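Local coordinates for cytosine deaminase (Klebsiella pneumoniae, PDB 4R85), which deaminates cytosine and 5-methylcytosine by hydrolysis, probably with the help of an iron(II) ion bound in an amidohydrolase barrel, at residues Gly79-Trp83 with Asp312-Pro316; Ile168-Asp173 with Tyr202-Val206; Cys304-Asp308 with Gly320-Leu326. All coordinates share one frame; numbering follows the deposited sequence.

Contact 1 (Gly79-Trp83 with Asp312-Pro316). With 17E (5-methylcytosine), chain G.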
ATOM      1  N   GLY A  79       9.850  15.048 -13.494  1.00 15.60           N
ATOM      2  CA  GLY A  79       8.723  14.442 -14.179  1.00 15.70           C
ATOM      3  C   GLY A  79       8.211  15.319 -15.309  1.00 20.44           C
ATOM      4  O   GLY A  79       7.950  14.840 -16.417  1.00 18.36           O
ATOM      5  N   ILE A  80       8.074  16.610 -15.026  1.00 13.46           N
ATOM      6  CA  ILE A  80       7.640  17.579 -16.028  1.00 13.37           C
ATOM      7  C   ILE A  80       8.651  17.684 -17.171  1.00 15.13           C
ATOM      8  O   ILE A  80       8.281  17.744 -18.346  1.00 17.60           O
ATOM      9  CB  ILE A  80       7.419  18.963 -15.388  1.00 14.53           C
ATOM     10  CG1 ILE A  80       6.268  18.882 -14.382  1.00 16.55           C
ATOM     11  CG2 ILE A  80       7.159  20.029 -16.476  1.00 17.67           C
ATOM     12  CD1 ILE A  80       6.177  20.076 -13.437  1.00 18.52           C
ATOM     13  N   THR A  81       9.930  17.678 -16.830  1.00 14.06           N
ATOM     14  CA  THR A  81      10.974  17.690 -17.862  1.00 16.90           C
ATOM     15  C   THR A  81      10.867  16.477 -18.784  1.00 21.23           C
ATOM     16  O   THR A  81      10.960  16.607 -20.008  1.00 16.33           O
ATOM     17  CB  THR A  81      12.373  17.741 -17.240  1.00 16.00           C
ATOM     18  OG1 THR A  81      12.516  18.973 -16.529  1.00 20.13           O
ATOM     19  CG2 THR A  81      13.460  17.634 -18.325  1.00 20.03           C
ATOM     20  N   ARG A  82      10.654  15.303 -18.198  1.00 16.17           N
ATOM     21  CA  ARG A  82      10.583  14.071 -18.975  1.00 13.71           C
ATOM     22  C   ARG A  82       9.333  14.056 -19.848  1.00 16.68           C
ATOM     23  O   ARG A  82       9.368  13.591 -20.992  1.00 21.99           O
ATOM     24  CB  ARG A  82      10.584  12.843 -18.061  1.00 17.51           C
ATOM     25  CG  ARG A  82      11.851  12.671 -17.247  1.00 18.77           C
ATOM     26  CD  ARG A  82      13.063  12.279 -18.104  1.00 21.30           C
ATOM     27  NE  ARG A  82      14.284  12.445 -17.320  1.00 24.26           N
ATOM     28  CZ  ARG A  82      15.235  13.334 -17.584  1.00 27.18           C
ATOM     29  NH1 ARG A  82      16.290  13.419 -16.789  1.00 25.92           N
ATOM     30  NH2 ARG A  82      15.144  14.126 -18.648  1.00 26.16           N
ATOM     31  N   TRP A  83       8.233  14.562 -19.296  1.00 12.85           N
ATOM     32  CA  TRP A  83       6.978  14.635 -20.025  1.00 12.88           C
ATOM     33  C   TRP A  83       7.124  15.567 -21.214  1.00 13.30           C
ATOM     34  O   TRP A  83       6.613  15.290 -22.304  1.00 16.34           O
ATOM     35  CB  TRP A  83       5.845  15.114 -19.107  1.00 14.85           C
ATOM     36  CG  TRP A  83       4.553  15.356 -19.828  1.00 13.61           C
ATOM     37  CD1 TRP A  83       3.837  16.521 -19.862  1.00 15.55           C
ATOM     38  CD2 TRP A  83       3.818  14.408 -20.626  1.00 14.54           C
ATOM     39  NE1 TRP A  83       2.707  16.353 -20.628  1.00 17.70           N
ATOM     40  CE2 TRP A  83       2.668  15.069 -21.105  1.00 15.00           C
ATOM     41  CE3 TRP A  83       4.028  13.071 -20.989  1.00 17.34           C
ATOM     42  CZ2 TRP A  83       1.725  14.438 -21.923  1.00 20.98           C
ATOM     43  CZ3 TRP A  83       3.084  12.439 -21.802  1.00 16.99           C
ATOM     44  CH2 TRP A  83       1.951  13.126 -22.259  1.00 21.04           C
ATOM     45  N   ASP A 312       3.775   6.377 -15.637  1.00 13.14           N
ATOM     46  CA  ASP A 312       3.979   7.589 -16.413  1.00 15.78           C
ATOM     47  C   ASP A 312       5.313   8.269 -16.012  1.00 17.05           C
ATOM     48  O   ASP A 312       6.087   7.676 -15.245  1.00 14.23           O
ATOM     49  CB  ASP A 312       2.708   8.478 -16.324  1.00 14.44           C
ATOM     50  CG  ASP A 312       2.550   9.183 -14.982  1.00 20.53           C
ATOM     51  OD1 ASP A 312       1.491   9.823 -14.783  1.00 21.44           O
ATOM     52  OD2 ASP A 312       3.461   9.122 -14.130  1.00 20.67           O
ATOM     53  N   PRO A 313       5.604   9.487 -16.523  1.00 16.05           N
ATOM     54  CA  PRO A 313       6.925  10.036 -16.169  1.00 17.41           C
ATOM     55  C   PRO A 313       7.109  10.351 -14.672  1.00 20.07           C
ATOM     56  O   PRO A 313       8.243  10.525 -14.240  1.00 21.01           O
ATOM     57  CB  PRO A 313       6.986  11.345 -16.966  1.00 17.39           C
ATOM     58  CG  PRO A 313       6.027  11.160 -18.092  1.00 16.07           C
ATOM     59  CD  PRO A 313       4.921  10.326 -17.533  1.00 15.93           C
ATOM     60  N   TRP A 314       6.022  10.403 -13.904  1.00 15.05           N
ATOM     61  CA  TRP A 314       6.101  10.756 -12.486  1.00 14.81           C
ATOM     62  C   TRP A 314       6.100   9.534 -11.568  1.00 21.41           C
ATOM     63  O   TRP A 314       6.622   9.588 -10.453  1.00 28.76           O
ATOM     64  CB  TRP A 314       4.950  11.691 -12.090  1.00 15.24           C
ATOM     65  CG  TRP A 314       5.056  13.031 -12.724  1.00 14.30           C
ATOM     66  CD1 TRP A 314       5.710  14.130 -12.227  1.00 13.05           C
ATOM     67  CD2 TRP A 314       4.502  13.424 -13.987  1.00 12.75           C
ATOM     68  NE1 TRP A 314       5.595  15.183 -13.109  1.00 12.70           N
ATOM     69  CE2 TRP A 314       4.862  14.774 -14.198  1.00 14.19           C
ATOM     70  CE3 TRP A 314       3.737  12.765 -14.957  1.00 13.58           C
ATOM     71  CZ2 TRP A 314       4.485  15.480 -15.354  1.00 12.81           C
ATOM     72  CZ3 TRP A 314       3.360  13.468 -16.110  1.00 13.80           C
ATOM     73  CH2 TRP A 314       3.740  14.811 -16.294  1.00 11.99           C
ATOM     74  N   TYR A 315       5.515   8.437 -12.035  1.00 15.31           N
ATOM     75  CA  TYR A 315       5.227   7.308 -11.157  1.00 13.98           C
ATOM     76  C   TYR A 315       5.279   5.990 -11.928  1.00 12.93           C
ATOM     77  O   TYR A 315       4.510   5.787 -12.861  1.00 16.78           O
ATOM     78  CB  TYR A 315       3.845   7.526 -10.532  1.00 10.79           C
ATOM     79  CG  TYR A 315       3.402   6.462  -9.554  1.00 15.75           C
ATOM     80  CD1 TYR A 315       2.493   5.478  -9.935  1.00 13.83           C
ATOM     81  CD2 TYR A 315       3.872   6.453  -8.246  1.00 17.84           C
ATOM     82  CE1 TYR A 315       2.058   4.512  -9.036  1.00 16.12           C
ATOM     83  CE2 TYR A 315       3.441   5.486  -7.334  1.00 18.23           C
ATOM     84  CZ  TYR A 315       2.537   4.523  -7.738  1.00 16.65           C
ATOM     85  OH  TYR A 315       2.109   3.559  -6.843  1.00 16.45           O
ATOM     86  N   PRO A 316       6.203   5.092 -11.553  1.00 17.35           N
ATOM     87  CA  PRO A 316       6.461   3.929 -12.422  1.00 17.90           C
ATOM     88  C   PRO A 316       5.507   2.757 -12.222  1.00 15.87           C
ATOM     89  O   PRO A 316       5.542   1.812 -13.016  1.00 13.10           O
ATOM     90  CB  PRO A 316       7.900   3.526 -12.052  1.00 16.43           C
ATOM     91  CG  PRO A 316       8.053   3.968 -10.614  1.00 17.71           C
ATOM     92  CD  PRO A 316       7.179   5.207 -10.454  1.00 14.71           C
TER
HETATM   93  N1  17E G 501       1.811  16.695 -13.518  1.00 12.92           N
HETATM   94  C2  17E G 501       1.777  17.315 -12.338  1.00 13.67           C
HETATM   95  O2  17E G 501       1.999  18.667 -12.281  1.00 13.81           O
HETATM   96  N3  17E G 501       1.528  16.651 -11.204  1.00 15.01           N
HETATM   97  C4  17E G 501       1.309  15.326 -11.227  1.00 19.47           C
HETATM   98  N4  17E G 501       1.045  14.627 -10.010  1.00 20.70           N
HETATM   99  C5  17E G 501       1.333  14.633 -12.440  1.00 13.49           C
HETATM  100  C6  17E G 501       1.591  15.367 -13.594  1.00 14.79           C
HETATM  101  CM5 17E G 501       1.088  13.159 -12.483  1.00 14.00           C

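Contact 2 (Ile168-Asp173 with Tyr202-Val206)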
ATOM      1  N   ILE A 168     -11.142  24.507 -23.703  1.00 16.23           N
ATOM      2  CA  ILE A 168     -12.511  24.607 -23.212  1.00 19.13           C
ATOM      3  C   ILE A 168     -13.498  24.665 -24.374  1.00 20.04           C
ATOM      4  O   ILE A 168     -14.517  23.970 -24.373  1.00 17.40           O
ATOM      5  CB  ILE A 168     -12.674  25.822 -22.271  1.00 15.72           C
ATOM      6  CG1 ILE A 168     -11.905  25.573 -20.969  1.00 14.11           C
ATOM      7  CG2 ILE A 168     -14.150  26.124 -22.008  1.00 20.16           C
ATOM      8  CD1 ILE A 168     -12.270  24.269 -20.281  1.00 23.70           C
ATOM      9  N   GLU A 169     -13.194  25.461 -25.392  1.00 16.18           N
ATOM     10  CA  GLU A 169     -14.102  25.541 -26.529  1.00 17.80           C
ATOM     11  C   GLU A 169     -14.204  24.209 -27.275  1.00 21.30           C
ATOM     12  O   GLU A 169     -15.259  23.869 -27.818  1.00 17.92           O
ATOM     13  CB  GLU A 169     -13.704  26.678 -27.475  1.00 20.43           C
ATOM     14  CG  GLU A 169     -13.901  28.044 -26.855  1.00 31.92           C
ATOM     15  CD  GLU A 169     -13.498  29.181 -27.772  1.00 41.24           C
ATOM     16  OE1 GLU A 169     -12.757  28.931 -28.749  1.00 43.76           O
ATOM     17  OE2 GLU A 169     -13.927  30.325 -27.509  1.00 41.93           O
ATOM     18  N   MET A 170     -13.111  23.452 -27.281  1.00 16.99           N
ATOM     19  CA  MET A 170     -13.088  22.135 -27.913  1.00 19.74           C
ATOM     20  C   MET A 170     -13.957  21.137 -27.158  1.00 19.40           C
ATOM     21  O   MET A 170     -14.388  20.126 -27.718  1.00 20.54           O
ATOM     22  CB  MET A 170     -11.654  21.606 -28.004  1.00 16.94           C
ATOM     23  CG  MET A 170     -10.856  22.193 -29.155  1.00 17.76           C
ATOM     24  SD  MET A 170      -9.116  21.756 -28.991  1.00 24.02           S
ATOM     25  CE  MET A 170      -9.163  19.977 -29.179  1.00 22.08           C
ATOM     26  N   GLY A 171     -14.192  21.415 -25.882  1.00 16.91           N
ATOM     27  CA  GLY A 171     -15.157  20.650 -25.115  1.00 20.84           C
ATOM     28  C   GLY A 171     -14.687  20.027 -23.816  1.00 22.53           C
ATOM     29  O   GLY A 171     -15.407  19.211 -23.238  1.00 19.08           O
ATOM     30  N   ALA A 172     -13.491  20.375 -23.351  1.00 18.92           N
ATOM     31  CA  ALA A 172     -13.090  19.957 -22.008  1.00 15.56           C
ATOM     32  C   ALA A 172     -14.159  20.408 -21.001  1.00 19.16           C
ATOM     33  O   ALA A 172     -14.624  21.549 -21.049  1.00 23.88           O
ATOM     34  CB  ALA A 172     -11.737  20.537 -21.644  1.00 15.35           C
ATOM     35  N   ASP A 173     -14.554  19.501 -20.110  1.00 19.90           N
ATOM     36  CA  ASP A 173     -15.637  19.749 -19.150  1.00 24.38           C
ATOM     37  C   ASP A 173     -15.155  20.527 -17.928  1.00 22.93           C
ATOM     38  O   ASP A 173     -15.954  21.165 -17.233  1.00 22.67           O
ATOM     39  CB  ASP A 173     -16.220  18.427 -18.637  1.00 29.10           C
ATOM     40  CG  ASP A 173     -16.281  17.354 -19.699  1.00 40.69           C
ATOM     41  OD1 ASP A 173     -17.325  17.252 -20.380  1.00 46.25           O
ATOM     42  OD2 ASP A 173     -15.288  16.604 -19.850  1.00 36.58           O
ATOM     43  N   TYR A 202     -17.717  30.074 -19.366  1.00 18.31           N
ATOM     44  CA  TYR A 202     -18.154  28.929 -20.167  1.00 19.75           C
ATOM     45  C   TYR A 202     -18.979  27.916 -19.360  1.00 19.36           C
ATOM     46  O   TYR A 202     -19.364  26.878 -19.883  1.00 19.33           O
ATOM     47  CB  TYR A 202     -16.951  28.217 -20.797  1.00 22.38           C
ATOM     48  CG  TYR A 202     -16.247  28.989 -21.901  1.00 22.10           C
ATOM     49  CD1 TYR A 202     -15.238  29.903 -21.609  1.00 20.98           C
ATOM     50  CD2 TYR A 202     -16.574  28.783 -23.240  1.00 16.58           C
ATOM     51  CE1 TYR A 202     -14.583  30.607 -22.619  1.00 18.27           C
ATOM     52  CE2 TYR A 202     -15.919  29.485 -24.259  1.00 19.26           C
ATOM     53  CZ  TYR A 202     -14.930  30.395 -23.937  1.00 23.04           C
ATOM     54  OH  TYR A 202     -14.274  31.090 -24.944  1.00 23.82           O
ATOM     55  N   GLY A 203     -19.242  28.216 -18.095  1.00 20.39           N
ATOM     56  CA  GLY A 203     -20.048  27.343 -17.250  1.00 21.07           C
ATOM     57  C   GLY A 203     -19.467  25.952 -17.047  1.00 19.90           C
ATOM     58  O   GLY A 203     -20.170  24.950 -17.191  1.00 19.88           O
ATOM     59  N   ARG A 204     -18.186  25.889 -16.693  1.00 15.54           N
ATOM     60  CA  ARG A 204     -17.510  24.611 -16.520  1.00 13.77           C
ATOM     61  C   ARG A 204     -17.135  24.371 -15.068  1.00 16.33           C
ATOM     62  O   ARG A 204     -17.152  25.291 -14.247  1.00 17.89           O
ATOM     63  CB  ARG A 204     -16.251  24.548 -17.398  1.00 16.67           C
ATOM     64  CG  ARG A 204     -16.507  24.878 -18.865  1.00 15.25           C
ATOM     65  CD  ARG A 204     -17.323  23.806 -19.578  1.00 16.08           C
ATOM     66  NE  ARG A 204     -17.923  24.336 -20.799  1.00 24.71           N
ATOM     67  CZ  ARG A 204     -17.407  24.203 -22.017  1.00 26.26           C
ATOM     68  NH1 ARG A 204     -18.030  24.735 -23.057  1.00 32.57           N
ATOM     69  NH2 ARG A 204     -16.276  23.538 -22.203  1.00 24.35           N
ATOM     70  N   LEU A 205     -16.799  23.124 -14.761  1.00 12.89           N
ATOM     71  CA  LEU A 205     -16.290  22.765 -13.448  1.00 12.35           C
ATOM     72  C   LEU A 205     -14.830  23.204 -13.349  1.00 15.64           C
ATOM     73  O   LEU A 205     -14.233  23.610 -14.345  1.00 14.58           O
ATOM     74  CB  LEU A 205     -16.401  21.253 -13.228  1.00 12.26           C
ATOM     75  CG  LEU A 205     -17.805  20.655 -13.379  1.00 13.89           C
ATOM     76  CD1 LEU A 205     -17.808  19.179 -12.979  1.00 19.76           C
ATOM     77  CD2 LEU A 205     -18.800  21.435 -12.528  1.00 19.03           C
ATOM     78  N   VAL A 206     -14.268  23.127 -12.146  1.00 11.82           N
ATOM     79  CA  VAL A 206     -12.876  23.512 -11.905  1.00 13.73           C
ATOM     80  C   VAL A 206     -12.170  22.427 -11.104  1.00 15.68           C
ATOM     81  O   VAL A 206     -12.712  21.936 -10.118  1.00 14.91           O
ATOM     82  CB  VAL A 206     -12.809  24.829 -11.099  1.00 12.22           C
ATOM     83  CG1 VAL A 206     -11.383  25.122 -10.625  1.00 13.11           C
ATOM     84  CG2 VAL A 206     -13.340  25.975 -11.934  1.00 13.19           C
TER
HETATM   85  O   HOH W   1     -17.328  23.511 -25.797  1.00 30.34           O

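Contact 3 (Cys304-Asp308 with Gly320-Leu326). With FE2 (Fe (II) ion), chain H; 17E (5-methylcytosine), chain G.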
ATOM      1  N   CYS A 304     -11.389  13.030  -1.050  1.00 10.32           N
ATOM      2  CA  CYS A 304     -11.359  11.671  -1.573  1.00 13.20           C
ATOM      3  C   CYS A 304      -9.970  11.299  -2.090  1.00 14.78           C
ATOM      4  O   CYS A 304      -9.084  12.146  -2.121  1.00 14.05           O
ATOM      5  CB  CYS A 304     -12.421  11.503  -2.659  1.00 13.72           C
ATOM      6  SG  CYS A 304     -12.144  12.564  -4.086  1.00 18.60           S
ATOM      7  N   PHE A 305      -9.785  10.035  -2.470  1.00 11.95           N
ATOM      8  CA  PHE A 305      -8.478   9.537  -2.919  1.00  9.79           C
ATOM      9  C   PHE A 305      -8.467   9.213  -4.406  1.00 14.55           C
ATOM     10  O   PHE A 305      -9.487   8.811  -4.970  1.00 15.51           O
ATOM     11  CB  PHE A 305      -8.090   8.270  -2.159  1.00 12.27           C
ATOM     12  CG  PHE A 305      -7.771   8.488  -0.711  1.00 13.39           C
ATOM     13  CD1 PHE A 305      -6.826   9.431  -0.330  1.00 11.41           C
ATOM     14  CD2 PHE A 305      -8.414   7.743   0.277  1.00 16.95           C
ATOM     15  CE1 PHE A 305      -6.521   9.635   1.011  1.00 12.27           C
ATOM     16  CE2 PHE A 305      -8.112   7.935   1.626  1.00 15.52           C
ATOM     17  CZ  PHE A 305      -7.168   8.888   1.990  1.00 12.14           C
ATOM     18  N   ALA A 306      -7.300   9.358  -5.034  1.00 12.22           N
ATOM     19  CA  ALA A 306      -7.181   9.098  -6.458  1.00 12.25           C
ATOM     20  C   ALA A 306      -5.820   8.498  -6.797  1.00 13.70           C
ATOM     21  O   ALA A 306      -4.860   8.649  -6.046  1.00 13.68           O
ATOM     22  CB  ALA A 306      -7.385  10.386  -7.242  1.00 14.40           C
ATOM     23  N   GLN A 307      -5.746   7.826  -7.939  1.00 16.97           N
ATOM     24  CA  GLN A 307      -4.500   7.198  -8.379  1.00 15.84           C
ATOM     25  C   GLN A 307      -3.476   8.167  -8.974  1.00 15.95           C
ATOM     26  O   GLN A 307      -2.283   7.975  -8.780  1.00 14.49           O
ATOM     27  CB  GLN A 307      -4.789   6.055  -9.365  1.00 21.32           C
ATOM     28  CG  GLN A 307      -5.562   4.909  -8.711  1.00 22.95           C
ATOM     29  CD  GLN A 307      -6.041   3.867  -9.693  1.00 30.82           C
ATOM     30  OE1 GLN A 307      -5.262   3.045 -10.169  1.00 33.34           O
ATOM     31  NE2 GLN A 307      -7.331   3.886  -9.990  1.00 24.60           N
ATOM     32  N   ASP A 308      -3.949   9.180  -9.701  1.00 13.09           N
ATOM     33  CA  ASP A 308      -3.086  10.185 -10.344  1.00 13.73           C
ATOM     34  C   ASP A 308      -2.356   9.640 -11.581  1.00 15.11           C
ATOM     35  O   ASP A 308      -2.582  10.096 -12.707  1.00 16.33           O
ATOM     36  CB  ASP A 308      -2.074  10.775  -9.335  1.00 19.91           C
ATOM     37  CG  ASP A 308      -1.502  12.092  -9.789  1.00 19.52           C
ATOM     38  OD1 ASP A 308      -0.345  12.424  -9.448  1.00 19.67           O
ATOM     39  OD2 ASP A 308      -2.220  12.807 -10.492  1.00 17.26           O
ATOM     40  N   GLY A 320      -4.590   0.255 -11.799  1.00 16.13           N
ATOM     41  CA  GLY A 320      -6.003   0.573 -11.929  1.00 20.68           C
ATOM     42  C   GLY A 320      -6.827   0.345 -10.667  1.00 19.71           C
ATOM     43  O   GLY A 320      -8.009   0.705 -10.626  1.00 19.96           O
ATOM     44  N   ASN A 321      -6.217  -0.243  -9.639  1.00 16.69           N
ATOM     45  CA  ASN A 321      -6.962  -0.665  -8.437  1.00 19.41           C
ATOM     46  C   ASN A 321      -7.028   0.411  -7.349  1.00 16.82           C
ATOM     47  O   ASN A 321      -6.063   0.618  -6.613  1.00 13.10           O
ATOM     48  CB  ASN A 321      -6.362  -1.953  -7.863  1.00 17.05           C
ATOM     49  CG  ASN A 321      -7.150  -2.499  -6.674  1.00 20.77           C
ATOM     50  OD1 ASN A 321      -8.297  -2.117  -6.439  1.00 16.78           O
ATOM     51  ND2 ASN A 321      -6.537  -3.411  -5.931  1.00 21.94           N
ATOM     52  N   ILE A 322      -8.171   1.087  -7.249  1.00 15.43           N
ATOM     53  CA  ILE A 322      -8.333   2.177  -6.280  1.00 15.29           C
ATOM     54  C   ILE A 322      -8.288   1.697  -4.817  1.00 16.16           C
ATOM     55  O   ILE A 322      -7.996   2.481  -3.902  1.00 15.43           O
ATOM     56  CB  ILE A 322      -9.635   2.987  -6.547  1.00 24.22           C
ATOM     57  CG1 ILE A 322      -9.577   4.361  -5.861  1.00 21.86           C
ATOM     58  CG2 ILE A 322     -10.858   2.208  -6.090  1.00 23.85           C
ATOM     59  CD1 ILE A 322      -9.150   5.491  -6.773  1.00 24.54           C
ATOM     60  N   LEU A 323      -8.553   0.414  -4.586  1.00 17.66           N
ATOM     61  CA  LEU A 323      -8.483  -0.115  -3.217  1.00 15.91           C
ATOM     62  C   LEU A 323      -7.048  -0.101  -2.688  1.00 19.61           C
ATOM     63  O   LEU A 323      -6.821  -0.018  -1.479  1.00 18.22           O
ATOM     64  CB  LEU A 323      -9.065  -1.524  -3.135  1.00 17.21           C
ATOM     65  CG  LEU A 323     -10.590  -1.600  -3.276  1.00 22.51           C
ATOM     66  CD1 LEU A 323     -11.087  -3.021  -3.043  1.00 20.98           C
ATOM     67  CD2 LEU A 323     -11.264  -0.617  -2.321  1.00 19.62           C
ATOM     68  N   ARG A 324      -6.078  -0.187  -3.594  1.00 17.83           N
ATOM     69  CA  ARG A 324      -4.686  -0.124  -3.185  1.00 13.08           C
ATOM     70  C   ARG A 324      -4.386   1.296  -2.699  1.00 12.32           C
ATOM     71  O   ARG A 324      -3.680   1.486  -1.710  1.00 13.21           O
ATOM     72  CB  ARG A 324      -3.755  -0.511  -4.350  1.00 17.87           C
ATOM     73  CG  ARG A 324      -2.310  -0.773  -3.937  1.00 22.74           C
ATOM     74  CD  ARG A 324      -1.411  -1.112  -5.148  1.00 28.11           C
ATOM     75  NE  ARG A 324      -1.440  -0.030  -6.129  1.00 28.71           N
ATOM     76  CZ  ARG A 324      -0.526   0.929  -6.223  1.00 23.00           C
ATOM     77  NH1 ARG A 324       0.529   0.937  -5.414  1.00 19.81           N
ATOM     78  NH2 ARG A 324      -0.665   1.884  -7.133  1.00 19.98           N
ATOM     79  N   ILE A 325      -4.932   2.284  -3.410  1.00 11.14           N
ATOM     80  CA  ILE A 325      -4.776   3.697  -3.056  1.00 15.20           C
ATOM     81  C   ILE A 325      -5.442   4.017  -1.724  1.00 17.97           C
ATOM     82  O   ILE A 325      -4.883   4.730  -0.875  1.00 15.84           O
ATOM     83  CB  ILE A 325      -5.420   4.605  -4.123  1.00 19.68           C
ATOM     84  CG1 ILE A 325      -4.822   4.336  -5.501  1.00 23.58           C
ATOM     85  CG2 ILE A 325      -5.313   6.078  -3.743  1.00 20.18           C
ATOM     86  CD1 ILE A 325      -3.350   4.031  -5.533  1.00 18.84           C
ATOM     87  N   LEU A 326      -6.654   3.499  -1.553  1.00 12.27           N
ATOM     88  CA  LEU A 326      -7.372   3.657  -0.304  1.00 12.15           C
ATOM     89  C   LEU A 326      -6.532   3.133   0.847  1.00 12.22           C
ATOM     90  O   LEU A 326      -6.375   3.808   1.850  1.00 15.01           O
ATOM     91  CB  LEU A 326      -8.724   2.933  -0.361  1.00 11.34           C
ATOM     92  CG  LEU A 326      -9.560   2.946   0.925  1.00 14.08           C
ATOM     93  CD1 LEU A 326      -9.867   4.377   1.341  1.00 15.28           C
ATOM     94  CD2 LEU A 326     -10.856   2.147   0.731  1.00 15.98           C
TER
HETATM   95 FE   FE2 H 502      -2.292  15.088 -10.895  1.00 19.40          FE
HETATM   96  N1  17E G 501       1.811  16.695 -13.518  1.00 12.92           N
HETATM   97  C2  17E G 501       1.777  17.315 -12.338  1.00 13.67           C
HETATM   98  O2  17E G 501       1.999  18.667 -12.281  1.00 13.81           O
HETATM   99  N3  17E G 501       1.528  16.651 -11.204  1.00 15.01           N
HETATM  100  C4  17E G 501       1.309  15.326 -11.227  1.00 19.47           C
HETATM  101  N4  17E G 501       1.045  14.627 -10.010  1.00 20.70           N
HETATM  102  C5  17E G 501       1.333  14.633 -12.440  1.00 13.49           C
HETATM  103  C6  17E G 501       1.591  15.367 -13.594  1.00 14.79           C
HETATM  104  CM5 17E G 501       1.088  13.159 -12.483  1.00 14.00           C

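Contact 1 (Gly79-Trp83 with Asp312-Pro316)
The indole of Trp314 is sandwiched between helix 76-87 and the bound 5-methylcytosine. On one face sits Gly79, its CA 3.7 Å from the centroid of the five-membered ring in a CH-pi contact, with Pro313 CB over the same face; on the opposite face the pyrimidine lies with its C6 3.4 Å from Trp314 CE2. Ile80 CG1 and Asp312 CG border the ring in its plane. Glycine suits position 79 because its bare CA lets helix backbone and indole face come together.

Trp314 CH2 comes within 3.5 Å of Trp83 CB, and the two indoles meet obliquely with planes at 45°. With CG anti to the backbone N (chi1 174°), Trp83 passes Trp314 CH2 and leads its NE1 on to Asp119. Pro313 fills the angle between helix and loop, its CG 4.0 Å from Trp83 CE3 and its CB packed against Arg82 CB. Within the loop, Asp312 OD2 accepts from Trp314 N (2.9 Å), an Asx turn.

Largely apolar, held by packing and a CH-pi contact, the arrangement makes Trp314 a flat wall of the substrate pocket, its orientation set by the NE1 bond to Leu76 O, Gly79 behind it and the Asx turn.

Contact 2 (Ile168-Asp173 with Tyr202-Val206)
Ile168, in the last turn of helix 160-170, lays its CG2 over a face of the Tyr202 ring, 4.0 Å from the centroid, and the same methyl covers one face of the Arg204 guanidinium. CG2 stands anti to the backbone N, which carries this branch across to both flat groups; a beta-branched residue suits the place because one branch serves them while the residue also packs on Leu198 and Val175. The carbonyl O of Ile168, near the helix end, receives Arg204 NH2 at 2.8 Å, tilted from the carbonyl plane.

Glu169 extends along the surface until OE2 meets Tyr202 OH at 2.7 Å. The phenol donates on the anti side, tilted out of the carboxylate plane, which is turned 67° from the ring. Glu169 O also holds a water that accepts from Arg204 NH1.

Gly171 ends the helix in a Schellman motif, with a phi of 126°, where a CB would be jammed against the preceding carbonyl O. After this reversal Ala172 O takes a second bond from Arg204 NH2, again 2.8 Å, close to the guanidinium plane. Asp173 O accepts from Leu205 N (3.3 Å), while its carboxylate turns away to Lys135 and Ile146 N.

One arginine nitrogen thus bridges two carbonyls, one on each side of the Schellman turn. The Arg204 chain bends at chi2 (-69°), and a weak bond from NE back to Tyr202 O helps fix the guanidinium's rotation. Its positive charge probably complements the partial negative charge at the helix C-terminus, tying together the turns that lead into parallel strands 174-175 and 205-209.

Contact 3 (Cys304-Asp308 with Gly320-Leu326)
Gln307 and Ile325 make the tightest apolar approach between the strand end and the helix, Gln307 CG lying 3.3 Å from Ile325 CG1 where the two side chains cross at about a right angle. Beyond CG the glutamine runs extended to Gly320, where NE2 gives a weak hydrogen bond to Gly320 O (3.3 Å) and OE1 sits 3.1 Å from Gly320 CA. A long amide suits this place because it spans from the strand end to the turn before the helix, and glycine suits position 320 because its phi of 97° would press a CB against the preceding carbonyl.

Ile325 CG2 packs on Phe305 CB and against Ala306 O, and Leu326 CD1 meets the edge of the Phe305 ring at CD2, 3.8 Å away. Ile322 brings CD1 alongside Phe305 O, also at 3.8 Å.

Strand 303-305 is the eighth parallel strand of the amidohydrolase (TIM-type) barrel, and Asp308 follows its C-terminal end. With CG anti to the backbone N (chi1 -161°), its carboxylate reaches the metal: OD2 binds the iron(II) ion at 2.3 Å, alongside His56, His58, His209 and His241, and OD1 accepts from N4 of 5-methylcytosine at 2.7 Å.

Farther out, Glu54 on strand 47-57 accepts from Gln307 N, helping to fix the backbone just before Asp308. Asn321 caps helix 322-332, its OD1 taking Leu323 N at 3.1 Å, and Arg324 forms a salt bridge with Asp327 of the second subunit.

In the fold
All three contacts lie within the amidohydrolase barrel. Contacts 1 and 3 alternate along the chain, since 79-83 comes first, then 304-308, 312-316 and 320-326. Contact 2 comes between the two segments of contact 1 and is complete before contact 3 begins. Contacts 1 and 3, with centres about 19 Å apart, share the loop between strand 303-305 and helix 322-332, and both touch 5-methylcytosine; a probable hydrogen bond between Arg324 and Tyr315 joins them directly. The centre of contact 2 lies about 26 Å from that of contact 1 and about 25 Å from that of contact 3. That single loop therefore carries both a metal ligand and a pocket wall, whereas contact 2 joins the turns at the starting ends of adjacent strands 174-175 and 205-209, away from the ligand.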